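Local coordinates for protein transmembrane oligosaccharyl transferase, putative (Archaeoglobus fulgidus, PDB 3VGP) that probably belongs to the AglB family of transmembrane oligosaccharyl transferases and is represented by its C-terminal globular domain, at residues 95-100 with 104-109; 68-73 with 110-115. The protein carries 1 engineered substitution. All blocks are in the same frame, centred on the assembly; numbering follows the deposited sequence.

Contact 1: 95-100 with 104-109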
ATOM      1  N   ILE A  95      -7.019  -6.107  -2.472  1.00 21.09           N
ATOM      2  CA  ILE A  95      -6.607  -6.137  -1.071  1.00 18.89           C
ATOM      3  C   ILE A  95      -7.709  -5.720  -0.108  1.00 19.95           C
ATOM      4  O   ILE A  95      -7.473  -5.558   1.094  1.00 20.50           O
ATOM      5  CB  ILE A  95      -5.331  -5.272  -0.819  1.00 18.03           C
ATOM      6  CG1 ILE A  95      -5.593  -3.796  -1.126  1.00 16.92           C
ATOM      7  CG2 ILE A  95      -4.198  -5.772  -1.691  1.00 19.66           C
ATOM      8  CD1 ILE A  95      -4.436  -2.895  -0.702  1.00 16.08           C
ATOM      9  N   THR A  96      -8.922  -5.565  -0.634  1.00 19.83           N
ATOM     10  CA  THR A  96     -10.066  -5.174   0.181  1.00 20.47           C
ATOM     11  C   THR A  96     -11.021  -6.355   0.314  1.00 19.75           C
ATOM     12  O   THR A  96     -10.796  -7.414  -0.274  1.00 21.92           O
ATOM     13  CB  THR A  96     -10.839  -4.009  -0.454  1.00 20.39           C
ATOM     14  OG1 THR A  96     -11.637  -4.493  -1.544  1.00 20.70           O
ATOM     15  CG2 THR A  96      -9.861  -2.954  -0.975  1.00 20.30           C
HETATM   16  N   MSE A  97     -12.088  -6.168   1.083  1.00 21.18           N
HETATM   17  CA  MSE A  97     -13.064  -7.231   1.287  1.00 23.17           C
HETATM   18  C   MSE A  97     -14.235  -7.164   0.314  1.00 24.74           C
HETATM   19  O   MSE A  97     -15.340  -7.600   0.630  1.00 26.25           O
HETATM   20  CB  MSE A  97     -13.575  -7.207   2.730  1.00 25.04           C
HETATM   21  CG  MSE A  97     -12.557  -7.720   3.750  1.00 25.95           C
HETATM   22 SE   MSE A  97     -12.007  -9.559   3.445  1.00 37.88          SE
HETATM   23  CE  MSE A  97     -13.618 -10.445   4.030  1.00 31.02           C
ATOM     24  N   LYS A  98     -13.988  -6.623  -0.876  1.00 26.17           N
ATOM     25  CA  LYS A  98     -15.025  -6.521  -1.898  1.00 28.13           C
ATOM     26  C   LYS A  98     -15.586  -7.913  -2.180  1.00 28.75           C
ATOM     27  O   LYS A  98     -16.800  -8.104  -2.273  1.00 29.61           O
ATOM     28  CB  LYS A  98     -14.438  -5.917  -3.177  1.00 29.81           C
ATOM     29  CG  LYS A  98     -15.401  -5.837  -4.356  1.00 32.98           C
ATOM     30  CD  LYS A  98     -14.751  -5.106  -5.531  1.00 34.60           C
ATOM     31  CE  LYS A  98     -15.669  -5.034  -6.750  1.00 37.15           C
ATOM     32  NZ  LYS A  98     -15.855  -6.351  -7.422  1.00 38.60           N
ATOM     33  N   ASP A  99     -14.689  -8.884  -2.307  1.00 27.47           N
ATOM     34  CA  ASP A  99     -15.073 -10.266  -2.566  1.00 28.24           C
ATOM     35  C   ASP A  99     -14.381 -11.138  -1.525  1.00 25.87           C
ATOM     36  O   ASP A  99     -13.168 -11.322  -1.574  1.00 23.96           O
ATOM     37  CB  ASP A  99     -14.620 -10.688  -3.963  1.00 31.15           C
ATOM     38  CG  ASP A  99     -15.152 -12.054  -4.361  1.00 34.04           C
ATOM     39  OD1 ASP A  99     -15.303 -12.923  -3.476  1.00 36.93           O
ATOM     40  OD2 ASP A  99     -15.405 -12.261  -5.565  1.00 35.89           O
ATOM     41  N   ALA A 100     -15.152 -11.672  -0.586  1.00 26.12           N
ATOM     42  CA  ALA A 100     -14.592 -12.510   0.470  1.00 26.48           C
ATOM     43  C   ALA A 100     -13.886 -13.749  -0.071  1.00 26.82           C
ATOM     44  O   ALA A 100     -13.025 -14.317   0.601  1.00 25.43           O
ATOM     45  CB  ALA A 100     -15.691 -12.921   1.448  1.00 28.00           C
ATOM     46  N   LYS A 104      -6.945 -10.520  -0.696  1.00 19.64           N
ATOM     47  CA  LYS A 104      -5.631 -10.682  -0.096  1.00 18.31           C
ATOM     48  C   LYS A 104      -5.633 -10.039   1.285  1.00 18.71           C
ATOM     49  O   LYS A 104      -4.619 -10.052   1.976  1.00 19.47           O
ATOM     50  CB  LYS A 104      -4.560 -10.019  -0.973  1.00 19.35           C
ATOM     51  CG  LYS A 104      -4.316 -10.731  -2.294  1.00 21.65           C
ATOM     52  CD  LYS A 104      -3.344  -9.961  -3.189  1.00 21.41           C
ATOM     53  CE  LYS A 104      -3.139 -10.699  -4.507  1.00 26.29           C
ATOM     54  NZ  LYS A 104      -2.199  -9.998  -5.421  1.00 26.83           N
ATOM     55  N   PHE A 105      -6.769  -9.474   1.692  1.00 18.77           N
ATOM     56  CA  PHE A 105      -6.828  -8.830   3.001  1.00 17.76           C
ATOM     57  C   PHE A 105      -6.544  -9.807   4.144  1.00 17.06           C
ATOM     58  O   PHE A 105      -5.888  -9.446   5.119  1.00 17.72           O
ATOM     59  CB  PHE A 105      -8.172  -8.127   3.212  1.00 16.49           C
ATOM     60  CG  PHE A 105      -8.198  -7.252   4.434  1.00 16.13           C
ATOM     61  CD1 PHE A 105      -8.961  -7.603   5.541  1.00 16.71           C
ATOM     62  CD2 PHE A 105      -7.405  -6.108   4.501  1.00 16.42           C
ATOM     63  CE1 PHE A 105      -8.933  -6.831   6.700  1.00 17.58           C
ATOM     64  CE2 PHE A 105      -7.368  -5.331   5.660  1.00 15.46           C
ATOM     65  CZ  PHE A 105      -8.136  -5.698   6.760  1.00 16.52           C
ATOM     66  N   PRO A 106      -7.032 -11.054   4.049  1.00 17.57           N
ATOM     67  CA  PRO A 106      -6.725 -11.964   5.158  1.00 18.40           C
ATOM     68  C   PRO A 106      -5.210 -12.176   5.274  1.00 17.95           C
ATOM     69  O   PRO A 106      -4.673 -12.266   6.375  1.00 18.80           O
ATOM     70  CB  PRO A 106      -7.469 -13.240   4.767  1.00 18.79           C
ATOM     71  CG  PRO A 106      -8.691 -12.690   4.071  1.00 19.65           C
ATOM     72  CD  PRO A 106      -8.077 -11.623   3.178  1.00 16.86           C
ATOM     73  N   ALA A 107      -4.527 -12.247   4.133  1.00 16.45           N
ATOM     74  CA  ALA A 107      -3.081 -12.431   4.118  1.00 18.05           C
ATOM     75  C   ALA A 107      -2.421 -11.215   4.752  1.00 18.35           C
ATOM     76  O   ALA A 107      -1.476 -11.340   5.525  1.00 19.89           O
ATOM     77  CB  ALA A 107      -2.579 -12.616   2.680  1.00 19.90           C
ATOM     78  N   ILE A 108      -2.926 -10.034   4.414  1.00 17.66           N
ATOM     79  CA  ILE A 108      -2.394  -8.798   4.972  1.00 17.18           C
ATOM     80  C   ILE A 108      -2.558  -8.823   6.490  1.00 18.42           C
ATOM     81  O   ILE A 108      -1.629  -8.495   7.229  1.00 16.72           O
ATOM     82  CB  ILE A 108      -3.125  -7.566   4.378  1.00 15.79           C
ATOM     83  CG1 ILE A 108      -2.695  -7.369   2.920  1.00 16.88           C
ATOM     84  CG2 ILE A 108      -2.829  -6.328   5.200  1.00 18.87           C
ATOM     85  CD1 ILE A 108      -3.472  -6.281   2.172  1.00 15.57           C
HETATM   86  N   MSE A 109      -3.737  -9.224   6.955  1.00 16.91           N
HETATM   87  CA  MSE A 109      -3.994  -9.307   8.387  1.00 18.78           C
HETATM   88  C   MSE A 109      -3.012 -10.255   9.075  1.00 18.80           C
HETATM   89  O   MSE A 109      -2.492  -9.938  10.145  1.00 18.47           O
HETATM   90  CB  MSE A 109      -5.428  -9.769   8.649  1.00 20.97           C
HETATM   91  CG  MSE A 109      -6.480  -8.715   8.355  1.00 26.20           C
HETATM   92 SE   MSE A 109      -8.212  -9.249   9.014  1.00 41.19          SE
HETATM   93  CE  MSE A 109      -7.857  -9.035  10.900  1.00 33.22           C
TER

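Contact 2: 68-73 with 110-115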
ATOM      1  N   PHE A  68       0.432  -0.748   8.066  1.00 15.74           N
ATOM      2  CA  PHE A  68      -0.145   0.495   7.575  1.00 16.44           C
ATOM      3  C   PHE A  68      -1.609   0.302   7.191  1.00 15.88           C
ATOM      4  O   PHE A  68      -2.482   1.037   7.650  1.00 17.29           O
ATOM      5  CB  PHE A  68       0.649   0.982   6.357  1.00 16.05           C
ATOM      6  CG  PHE A  68       0.065   2.194   5.685  1.00 17.25           C
ATOM      7  CD1 PHE A  68       0.476   3.472   6.038  1.00 16.91           C
ATOM      8  CD2 PHE A  68      -0.899   2.052   4.694  1.00 17.61           C
ATOM      9  CE1 PHE A  68      -0.063   4.590   5.413  1.00 19.31           C
ATOM     10  CE2 PHE A  68      -1.446   3.164   4.065  1.00 19.28           C
ATOM     11  CZ  PHE A  68      -1.025   4.437   4.427  1.00 16.61           C
ATOM     12  N   PHE A  69      -1.874  -0.699   6.357  1.00 15.80           N
ATOM     13  CA  PHE A  69      -3.232  -0.951   5.900  1.00 15.86           C
ATOM     14  C   PHE A  69      -4.200  -1.354   7.005  1.00 17.05           C
ATOM     15  O   PHE A  69      -5.359  -0.939   6.986  1.00 18.23           O
ATOM     16  CB  PHE A  69      -3.235  -2.005   4.783  1.00 13.85           C
ATOM     17  CG  PHE A  69      -2.703  -1.493   3.460  1.00 14.49           C
ATOM     18  CD1 PHE A  69      -3.087  -0.237   2.978  1.00 15.00           C
ATOM     19  CD2 PHE A  69      -1.840  -2.270   2.690  1.00 13.66           C
ATOM     20  CE1 PHE A  69      -2.618   0.233   1.747  1.00 14.69           C
ATOM     21  CE2 PHE A  69      -1.365  -1.814   1.458  1.00 15.97           C
ATOM     22  CZ  PHE A  69      -1.754  -0.559   0.984  1.00 16.59           C
ATOM     23  N   THR A  70      -3.730  -2.134   7.976  1.00 17.51           N
ATOM     24  CA  THR A  70      -4.595  -2.577   9.068  1.00 17.70           C
ATOM     25  C   THR A  70      -4.718  -1.593  10.229  1.00 19.64           C
ATOM     26  O   THR A  70      -5.457  -1.848  11.186  1.00 20.96           O
ATOM     27  CB  THR A  70      -4.140  -3.953   9.621  1.00 16.45           C
ATOM     28  OG1 THR A  70      -2.784  -3.873  10.079  1.00 18.49           O
ATOM     29  CG2 THR A  70      -4.233  -5.007   8.537  1.00 16.60           C
ATOM     30  N   ALA A  71      -4.012  -0.468  10.155  1.00 19.90           N
ATOM     31  CA  ALA A  71      -4.089   0.529  11.218  1.00 20.86           C
ATOM     32  C   ALA A  71      -5.522   1.036  11.347  1.00 22.40           C
ATOM     33  O   ALA A  71      -6.220   1.202  10.348  1.00 21.51           O
ATOM     34  CB  ALA A  71      -3.150   1.693  10.923  1.00 18.98           C
ATOM     35  N   LYS A  72      -5.956   1.271  12.582  1.00 24.21           N
ATOM     36  CA  LYS A  72      -7.304   1.772  12.836  1.00 26.56           C
ATOM     37  C   LYS A  72      -7.320   3.297  12.894  1.00 27.42           C
ATOM     38  O   LYS A  72      -8.364   3.921  12.695  1.00 28.61           O
ATOM     39  CB  LYS A  72      -7.841   1.197  14.149  1.00 28.74           C
ATOM     40  CG  LYS A  72      -8.129  -0.300  14.100  1.00 32.72           C
ATOM     41  CD  LYS A  72      -9.275  -0.606  13.142  1.00 35.18           C
ATOM     42  CE  LYS A  72      -9.558  -2.101  13.046  1.00 36.89           C
ATOM     43  NZ  LYS A  72      -9.959  -2.689  14.359  1.00 40.00           N
ATOM     44  N   SER A  73      -6.166   3.893  13.171  1.00 26.14           N
ATOM     45  CA  SER A  73      -6.064   5.347  13.247  1.00 26.58           C
ATOM     46  C   SER A  73      -5.086   5.872  12.206  1.00 25.09           C
ATOM     47  O   SER A  73      -4.034   5.280  11.972  1.00 23.97           O
ATOM     48  CB  SER A  73      -5.604   5.785  14.642  1.00 28.78           C
ATOM     49  OG  SER A  73      -4.221   5.549  14.833  1.00 31.77           O
ATOM     50  N   ARG A 110      -2.754 -11.409   8.464  1.00 18.71           N
ATOM     51  CA  ARG A 110      -1.823 -12.378   9.043  1.00 20.29           C
ATOM     52  C   ARG A 110      -0.426 -11.790   9.196  1.00 20.42           C
ATOM     53  O   ARG A 110       0.203 -11.936  10.245  1.00 20.99           O
ATOM     54  CB  ARG A 110      -1.736 -13.646   8.183  1.00 21.93           C
ATOM     55  CG  ARG A 110      -3.031 -14.430   8.086  1.00 24.79           C
ATOM     56  CD  ARG A 110      -2.788 -15.858   7.621  1.00 27.31           C
ATOM     57  NE  ARG A 110      -4.044 -16.545   7.340  1.00 27.63           N
ATOM     58  CZ  ARG A 110      -4.748 -16.377   6.226  1.00 29.28           C
ATOM     59  NH1 ARG A 110      -4.313 -15.550   5.284  1.00 30.37           N
ATOM     60  NH2 ARG A 110      -5.889 -17.030   6.053  1.00 30.01           N
ATOM     61  N   ILE A 111       0.059 -11.134   8.147  1.00 22.18           N
ATOM     62  CA  ILE A 111       1.387 -10.527   8.174  1.00 22.02           C
ATOM     63  C   ILE A 111       1.460  -9.433   9.236  1.00 22.32           C
ATOM     64  O   ILE A 111       2.514  -9.212   9.840  1.00 23.22           O
ATOM     65  CB  ILE A 111       1.754  -9.937   6.793  1.00 24.30           C
ATOM     66  CG1 ILE A 111       1.862 -11.065   5.764  1.00 27.24           C
ATOM     67  CG2 ILE A 111       3.062  -9.164   6.878  1.00 23.49           C
ATOM     68  CD1 ILE A 111       2.918 -12.103   6.090  1.00 29.62           C
ATOM     69  N   ALA A 112       0.338  -8.757   9.469  1.00 21.06           N
ATOM     70  CA  ALA A 112       0.279  -7.700  10.472  1.00 21.67           C
ATOM     71  C   ALA A 112       0.232  -8.296  11.878  1.00 22.56           C
ATOM     72  O   ALA A 112       0.296  -7.563  12.868  1.00 23.10           O
ATOM     73  CB  ALA A 112      -0.943  -6.817  10.242  1.00 20.21           C
ATOM     74  N   GLY A 113       0.103  -9.618  11.959  1.00 23.46           N
ATOM     75  CA  GLY A 113       0.073 -10.278  13.254  1.00 25.30           C
ATOM     76  C   GLY A 113      -1.295 -10.666  13.790  1.00 26.92           C
ATOM     77  O   GLY A 113      -1.416 -11.073  14.948  1.00 29.70           O
ATOM     78  N   TYR A 114      -2.330 -10.549  12.969  1.00 24.44           N
ATOM     79  CA  TYR A 114      -3.670 -10.908  13.416  1.00 26.24           C
ATOM     80  C   TYR A 114      -3.972 -12.369  13.101  1.00 27.47           C
ATOM     81  O   TYR A 114      -3.564 -12.893  12.064  1.00 27.77           O
ATOM     82  CB  TYR A 114      -4.716 -10.000  12.757  1.00 24.47           C
ATOM     83  CG  TYR A 114      -4.612  -8.551  13.166  1.00 24.04           C
ATOM     84  CD1 TYR A 114      -5.122  -8.108  14.385  1.00 25.57           C
ATOM     85  CD2 TYR A 114      -3.979  -7.620  12.340  1.00 22.64           C
ATOM     86  CE1 TYR A 114      -5.003  -6.771  14.773  1.00 25.79           C
ATOM     87  CE2 TYR A 114      -3.856  -6.287  12.719  1.00 23.29           C
ATOM     88  CZ  TYR A 114      -4.369  -5.871  13.933  1.00 24.79           C
ATOM     89  OH  TYR A 114      -4.248  -4.552  14.304  1.00 27.48           O
ATOM     90  N   ASN A 115      -4.676 -13.026  14.014  1.00 27.93           N
ATOM     91  CA  ASN A 115      -5.046 -14.424  13.838  1.00 29.24           C
ATOM     92  C   ASN A 115      -6.397 -14.442  13.129  1.00 29.23           C
ATOM     93  O   ASN A 115      -7.406 -14.856  13.695  1.00 28.82           O
ATOM     94  CB  ASN A 115      -5.168 -15.101  15.200  1.00 32.16           C
ATOM     95  CG  ASN A 115      -5.093 -16.602  15.108  1.00 35.01           C
ATOM     96  OD1 ASN A 115      -5.677 -17.211  14.209  1.00 37.79           O
ATOM     97  ND2 ASN A 115      -4.380 -17.214  16.045  1.00 35.27           N
TER
HETATM   98  O   HOH W   1      -2.034  -3.286  12.564  1.00 28.59           O

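Contact 1: 95-100 with 104-109
The ring of Phe105 is approached obliquely by two groups of residues 95-100, the carbonyl oxygen of Ile95 and CG of Met97, while Phe128 of helix 121-129 packs against it edge-to-face. Ile95 O lies 3.4 Å from Phe105 CB and 3.5 Å from Phe105 CD2. That oxygen is buried with no hydrogen-bonding partner in the model, and Phe105 carbons are what it meets in this contact. Phe105 holds CG opposite its backbone N (chi1 -170°), which carries the ring alongside the Ile95 carbonyl. Met97, a selenomethionine, crosses the phenylalanine at about a right angle, and its CG is 4.0 Å from Phe105 CD1. Its SE makes an oblique Met-aromatic contact, 5.4 Å from the centroid of the Phe105 ring and 69° off the normal. The bent Met97 chain also brings SE to 4.4 Å from Pro106 CD.

Structurally, an irregular loop here folds back onto the first turn of helix 105-111. An ST turn shapes the loop, with Thr96 OG1 accepting from Lys98 N at 3.2 Å; the same hydroxyl is bonded to Asp93 O. Thr103 OG1 hydrogen-bonds to both Thr96 O and Phe105 N, linking loop and helix start through one hydroxyl, and Lys104 is tied to Glu94 through backbone hydrogen bonding and a salt bridge from NZ. One helical turn beyond Lys104, Ile108 reaches across with its outermost carbon: CD1 touches Ile95 CB at 3.7 Å, the two isoleucines running obliquely to each other.

Contact 2: 68-73 with 110-115
A Schellman motif closes helix 105-111, and the residues around it pack against Thr70 at the end of helix 58-69. The evidence is in the backbone: Gly113 has a positive phi of 100°, a backbone conformation that glycine accommodates readily, and two hydrogen bonds return to the last turn. One runs from Gly113 N to Arg110 O at 2.9 Å; the other, a probable hydrogen bond, runs from Tyr114 N to Met109 O. Ala112 points toward Thr70 from before the turn, and the reversal at Gly113 brings Tyr114 to the same threonine.

The contact is small, burying 113 Å² in all, and its nearest CA atoms, those of Thr70 and Ala112, are 7.2 Å apart. Nearly everything passes through one threonine. Its OG1 is held between the backbone N and the carbonyl carbon (chi1 58°), where it can bond back to Ala66 O in the preceding turn and still face the other segment. There it lies 3.5 Å from Ala112 CB, and the methyl CG2 of Thr70 approaches the same carbon less closely. OG1 also meets the Tyr114 ring at its edge, near the ring plane, 3.7 Å from CE2. Thr70 and the tyrosine point past one another, so that CE2 rather than the phenol oxygen touches the threonine.

Phe127 packs edge-to-face with Tyr114 and also touches Thr70, while Lys67 NZ hydrogen-bonds to Ala112 O, a polar link between helix 58-69 and the end of helix 105-111. A water completes the join: it donates to Thr70 OG1 at 2.7 Å and is hydrogen-bonded to Tyr114 OH at 3.1 Å.

In the fold
The two contacts share helix 105-111, contact 1 at its start and contact 2 at its far end, with centres 11 Å apart. In chain order, residues 68-73 come first, then both segments of contact 1, then 110-115, so the short-range contact falls within the span bracketed by the long-range one. They also touch: a probable hydrogen bond of 2.9 Å joins Tyr114 N to Met109 O, Ile108 CG2 packs 3.9 Å from Thr70 CG2, and Ile95 CD1 is equally far from Phe69 CE2. Helix 105-111 is thus packed against the loop following strand 88-91 and the end of helix 58-69.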